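Local coordinates for toxin protein (PDB 6AQK) that probably acts as an ADP-ribosyltransferase toxin, transferring ADP-ribose from NAD+ to a target in the host cell, at residues 33-36 with 37-41; 177-180 with 181-184. All coordinates share one frame; numbering follows the deposited sequence.

Contact 1: residues 33-36 with 37-41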
loop_
_atom_site.group_PDB
_atom_site.type_symbol
_atom_site.label_atom_id
_atom_site.label_comp_id
_atom_site.label_asym_id
_atom_site.label_seq_id
_atom_site.Cartn_x
_atom_site.Cartn_y
_atom_site.Cartn_z
ATOM N N PHE A 33 -4.060 -8.120 9.816
ATOM C CA PHE A 33 -5.354 -7.642 10.227
ATOM C C PHE A 33 -6.067 -6.962 8.986
ATOM O O PHE A 33 -7.258 -7.245 8.719
ATOM C CB PHE A 33 -5.206 -6.620 11.319
ATOM C CG PHE A 33 -6.498 -6.159 11.977
ATOM C CD1 PHE A 33 -7.293 -5.114 11.430
ATOM C CD2 PHE A 33 -6.857 -6.651 13.210
ATOM C CE1 PHE A 33 -8.462 -4.700 12.058
ATOM C CE2 PHE A 33 -8.000 -6.215 13.845
ATOM C CZ PHE A 33 -8.813 -5.238 13.263
ATOM N N THR A 34 -5.362 -6.128 8.241
ATOM C CA THR A 34 -6.019 -5.413 7.168
ATOM C C THR A 34 -6.265 -6.367 6.001
ATOM O O THR A 34 -7.267 -6.194 5.269
ATOM C CB THR A 34 -5.322 -4.097 6.759
ATOM O OG1 THR A 34 -3.979 -4.320 6.275
ATOM C CG2 THR A 34 -5.304 -3.103 7.923
ATOM N N ILE A 35 -5.394 -7.351 5.838
ATOM C CA ILE A 35 -5.671 -8.419 4.889
ATOM C C ILE A 35 -6.943 -9.146 5.287
ATOM O O ILE A 35 -7.815 -9.406 4.417
ATOM C CB ILE A 35 -4.494 -9.325 4.709
ATOM C CG1 ILE A 35 -3.376 -8.534 3.963
ATOM C CG2 ILE A 35 -4.882 -10.576 3.946
ATOM C CD1 ILE A 35 -2.081 -9.272 3.922
ATOM N N ALA A 36 -7.074 -9.478 6.560
ATOM C CA ALA A 36 -8.342 -10.137 6.996
ATOM C C ALA A 36 -9.554 -9.334 6.708
ATOM O O ALA A 36 -10.561 -9.911 6.263
ATOM C CB ALA A 36 -8.311 -10.514 8.422
ATOM N N LEU A 37 -9.493 -8.012 6.896
ATOM C CA LEU A 37 -10.629 -7.116 6.562
ATOM C C LEU A 37 -10.995 -7.240 5.078
ATOM O O LEU A 37 -12.171 -7.216 4.767
ATOM C CB LEU A 37 -10.287 -5.674 6.830
ATOM C CG LEU A 37 -10.005 -5.150 8.254
ATOM C CD1 LEU A 37 -9.525 -3.694 8.165
ATOM C CD2 LEU A 37 -11.251 -5.246 9.077
ATOM N N GLN A 38 -9.987 -7.328 4.198
ATOM C CA GLN A 38 -10.244 -7.493 2.758
ATOM C C GLN A 38 -10.926 -8.813 2.481
ATOM O O GLN A 38 -11.940 -8.863 1.754
ATOM C CB GLN A 38 -8.979 -7.477 1.888
ATOM C CG GLN A 38 -8.138 -6.226 1.958
ATOM C CD GLN A 38 -6.887 -6.345 1.095
ATOM O OE1 GLN A 38 -5.766 -6.255 1.585
ATOM N NE2 GLN A 38 -7.083 -6.559 -0.207
ATOM N N LYS A 39 -10.372 -9.874 3.049
ATOM C CA LYS A 39 -10.809 -11.253 2.750
ATOM C C LYS A 39 -12.227 -11.472 3.245
ATOM O O LYS A 39 -12.961 -12.285 2.689
ATOM C CB LYS A 39 -9.887 -12.352 3.345
ATOM C CG LYS A 39 -8.472 -12.557 2.766
ATOM C CD LYS A 39 -8.315 -12.063 1.357
ATOM C CE LYS A 39 -6.882 -12.196 0.847
ATOM N NZ LYS A 39 -6.398 -13.611 0.792
ATOM N N LEU A 40 -12.633 -10.758 4.279
ATOM C CA LEU A 40 -13.936 -10.973 4.818
ATOM C C LEU A 40 -14.892 -9.879 4.385
ATOM O O LEU A 40 -15.916 -9.786 4.968
ATOM C CB LEU A 40 -13.887 -11.079 6.350
ATOM C CG LEU A 40 -13.145 -12.354 6.844
ATOM C CD1 LEU A 40 -12.957 -12.344 8.374
ATOM C CD2 LEU A 40 -13.900 -13.615 6.421
ATOM N N ASN A 41 -14.502 -9.042 3.425
ATOM C CA ASN A 41 -15.301 -7.908 3.006
ATOM C C ASN A 41 -15.848 -7.044 4.141
ATOM O O ASN A 41 -16.969 -6.592 4.097
ATOM C CB ASN A 41 -16.410 -8.455 2.064
ATOM C CG ASN A 41 -15.826 -9.241 0.909
ATOM O OD1 ASN A 41 -16.134 -10.395 0.728
ATOM N ND2 ASN A 41 -14.907 -8.630 0.164
HETATM O O HOH W 1 -4.279 -4.910 3.686
#
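Phe-33 and Leu-37 pack one turn apart near the C-terminal end of helix 27-39, which a Schellman motif closes. The leucine chain crosses the phenylalanine at a slant. Its CD2 lies 4.1 Å from CE1 of Phe-33, oblique to the ring. CG of Phe-33 stands opposite its own backbone N (chi1 -172°), beside the carbonyl carbon, and this swings the ring along the helix to Leu-37. The ring also meets Phe-54 and Trp-58 of helix 51-63 edge-to-face, so the pair belongs to the packing between helices.

Ile-35 and Lys-39 run side by side and point the same way. Here CG2 of Ile-35 is 4.0 Å from CE of Lys-39. The lysine chain bends at chi2, and its outer end leads away from the helix.

Gln-38 crosses Ile-35 obliquely. Its extended chain brings OE1 back along the helix, where one water joins it to Thr-34. This water is hydrogen-bonded to Thr-34 OG1 (2.7 Å) and donates to Gln-38 OE1 (2.9 Å). The threonine hydroxyl also bonds to Ser-31 O, one turn earlier.

The backbone beneath is regular. Lys-39 N reaches Ile-35 O at 2.9 Å. Leu-40 N makes the last of the i to i+4 helical bonds, to Ala-36 O. The chain leaves helical angles at Leu-40, and Asn-41, with positive phi, is the C-prime residue of the Schellman motif. Ile-42 N returns to Leu-37 O, and Asn-41 N bonds to Gln-38 O at 3.1 Å.

Contact 2: residues 177-180 with 181-184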
loop_
_atom_site.group_PDB
_atom_site.type_symbol
_atom_site.label_atom_id
_atom_site.label_comp_id
_atom_site.label_asym_id
_atom_site.label_seq_id
_atom_site.Cartn_x
_atom_site.Cartn_y
_atom_site.Cartn_z
ATOM N N GLY A 177 6.521 9.188 11.012
ATOM C CA GLY A 177 6.807 7.807 11.416
ATOM C C GLY A 177 8.235 7.336 11.169
ATOM O O GLY A 177 9.147 8.102 10.977
ATOM N N LEU A 178 8.400 6.041 11.163
ATOM C CA LEU A 178 9.654 5.448 11.442
ATOM C C LEU A 178 10.649 5.672 10.320
ATOM O O LEU A 178 11.849 5.736 10.574
ATOM C CB LEU A 178 9.367 3.990 11.716
ATOM C CG LEU A 178 10.396 2.938 12.093
ATOM C CD1 LEU A 178 11.239 3.253 13.315
ATOM C CD2 LEU A 178 9.640 1.642 12.367
ATOM N N TYR A 179 10.182 5.885 9.087
ATOM C CA TYR A 179 11.086 6.051 7.954
ATOM C C TYR A 179 10.888 7.392 7.283
ATOM O O TYR A 179 11.408 7.596 6.181
ATOM C CB TYR A 179 10.839 4.904 6.963
ATOM C CG TYR A 179 11.060 3.551 7.608
ATOM C CD1 TYR A 179 12.323 3.210 8.057
ATOM C CD2 TYR A 179 10.020 2.681 7.855
ATOM C CE1 TYR A 179 12.575 2.020 8.689
ATOM C CE2 TYR A 179 10.265 1.448 8.509
ATOM C CZ TYR A 179 11.556 1.146 8.912
ATOM O OH TYR A 179 11.871 -0.025 9.565
ATOM N N ALA A 180 10.184 8.312 7.943
ATOM C CA ALA A 180 10.003 9.667 7.397
ATOM C C ALA A 180 11.330 10.330 7.074
ATOM O O ALA A 180 11.471 10.902 6.024
ATOM C CB ALA A 180 9.233 10.525 8.365
ATOM N N SER A 181 12.323 10.159 7.930
ATOM C CA SER A 181 13.651 10.784 7.709
ATOM C C SER A 181 14.418 10.068 6.567
ATOM O O SER A 181 15.385 10.598 6.094
ATOM C CB SER A 181 14.467 10.795 9.026
ATOM O OG SER A 181 14.842 9.463 9.393
ATOM N N GLU A 182 13.943 8.901 6.090
ATOM C CA GLU A 182 14.517 8.228 4.929
ATOM C C GLU A 182 13.666 8.418 3.654
ATOM O O GLU A 182 13.914 7.714 2.712
ATOM C CB GLU A 182 14.767 6.771 5.252
ATOM C CG GLU A 182 15.128 6.577 6.716
ATOM C CD GLU A 182 16.092 5.459 6.925
ATOM O OE1 GLU A 182 15.734 4.322 6.583
ATOM O OE2 GLU A 182 17.206 5.730 7.432
ATOM N N GLY A 183 12.728 9.410 3.635
ATOM C CA GLY A 183 11.930 9.801 2.492
ATOM C C GLY A 183 10.567 9.095 2.347
ATOM O O GLY A 183 9.928 9.195 1.320
ATOM N N GLU A 184 10.127 8.390 3.368
ATOM C CA GLU A 184 8.872 7.614 3.231
ATOM C C GLU A 184 7.707 8.573 3.453
ATOM O O GLU A 184 7.735 9.367 4.423
ATOM C CB GLU A 184 8.878 6.461 4.197
ATOM C CG GLU A 184 7.619 5.616 4.177
ATOM C CD GLU A 184 7.861 4.215 4.786
ATOM O OE1 GLU A 184 7.385 3.911 5.904
ATOM O OE2 GLU A 184 8.526 3.419 4.141
HETATM O O HOH W 2 12.265 8.792 10.488
HETATM O O HOH W 3 7.521 6.020 7.745
HETATM O O HOH W 4 9.187 11.558 4.363
#
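Tyr-179 and Glu-184 meet across a compact turn in the loop that leads into strand 184-187. This part of the loop begins with a type I beta turn from Gly-177 to Ala-180, passes through a short 3-10 turn that includes Ala-180 and Ser-181, and ends at Gly-183, whose phi is positive. The bonds from Glu-184 N to Tyr-179 O and from Gly-183 N to Ala-180 O have the pattern of a Schellman motif.

Backbone hydrogen bonds close the turn. Tyr-179 O accepts two of them, from Glu-182 N (2.9 Å) and from Glu-184 N (3.2 Å). The two donors come from opposite faces of the carbonyl plane. Gly-183 N bonds to Ala-180 O. Gly-183 also pairs through its backbone with Lys-149, just beyond strand 145-148, the partner of strand 184-187.

The side-chain contacts centre on the tyrosine. Glu-184 has CG opposite its backbone N (chi1 178°) and an extended chain, which lays it alongside Tyr-179, pointing the same way. Its OE1 sits at the ring edge, near the ring plane, 3.5 Å from CD2. The carboxylate is turned 67° from the ring. Glu-182 brings OE1 to 3.9 Å from CD1 of Tyr-179, its carboxylate turned 37° from the ring. Leu-178 CG lies over one face, toward the rim.

Three waters add bridges. One donates to Gly-177 O and accepts from Ser-181 N. Another gives hydrogen bonds to both Ala-180 O and Glu-184 O. The third accepts from Tyr-179 N at 3.0 Å and donates to Glu-184 OE1 at 2.8 Å.

How the contacts relate
The contacts lie on opposite sides of the chain's centre, with their own centres about 26 Å apart, and they do not touch. Contact 1 is partly buried and belongs to the helical part, where helix 27-39 packs on helices 51-63 and 74-90. Contact 2 is a surface turn before strand 184-187 of the two-stranded sheet. It reaches the N-terminal helix 19-23 through Leu-178 and Glu-184. Apolar side chains face a helical core in contact 1. Contact 2 sets carboxylates by an aromatic ring and uses more water. Both have a positive-phi residue in Schellman geometry, asparagine after helix 27-39 and glycine in the short turn.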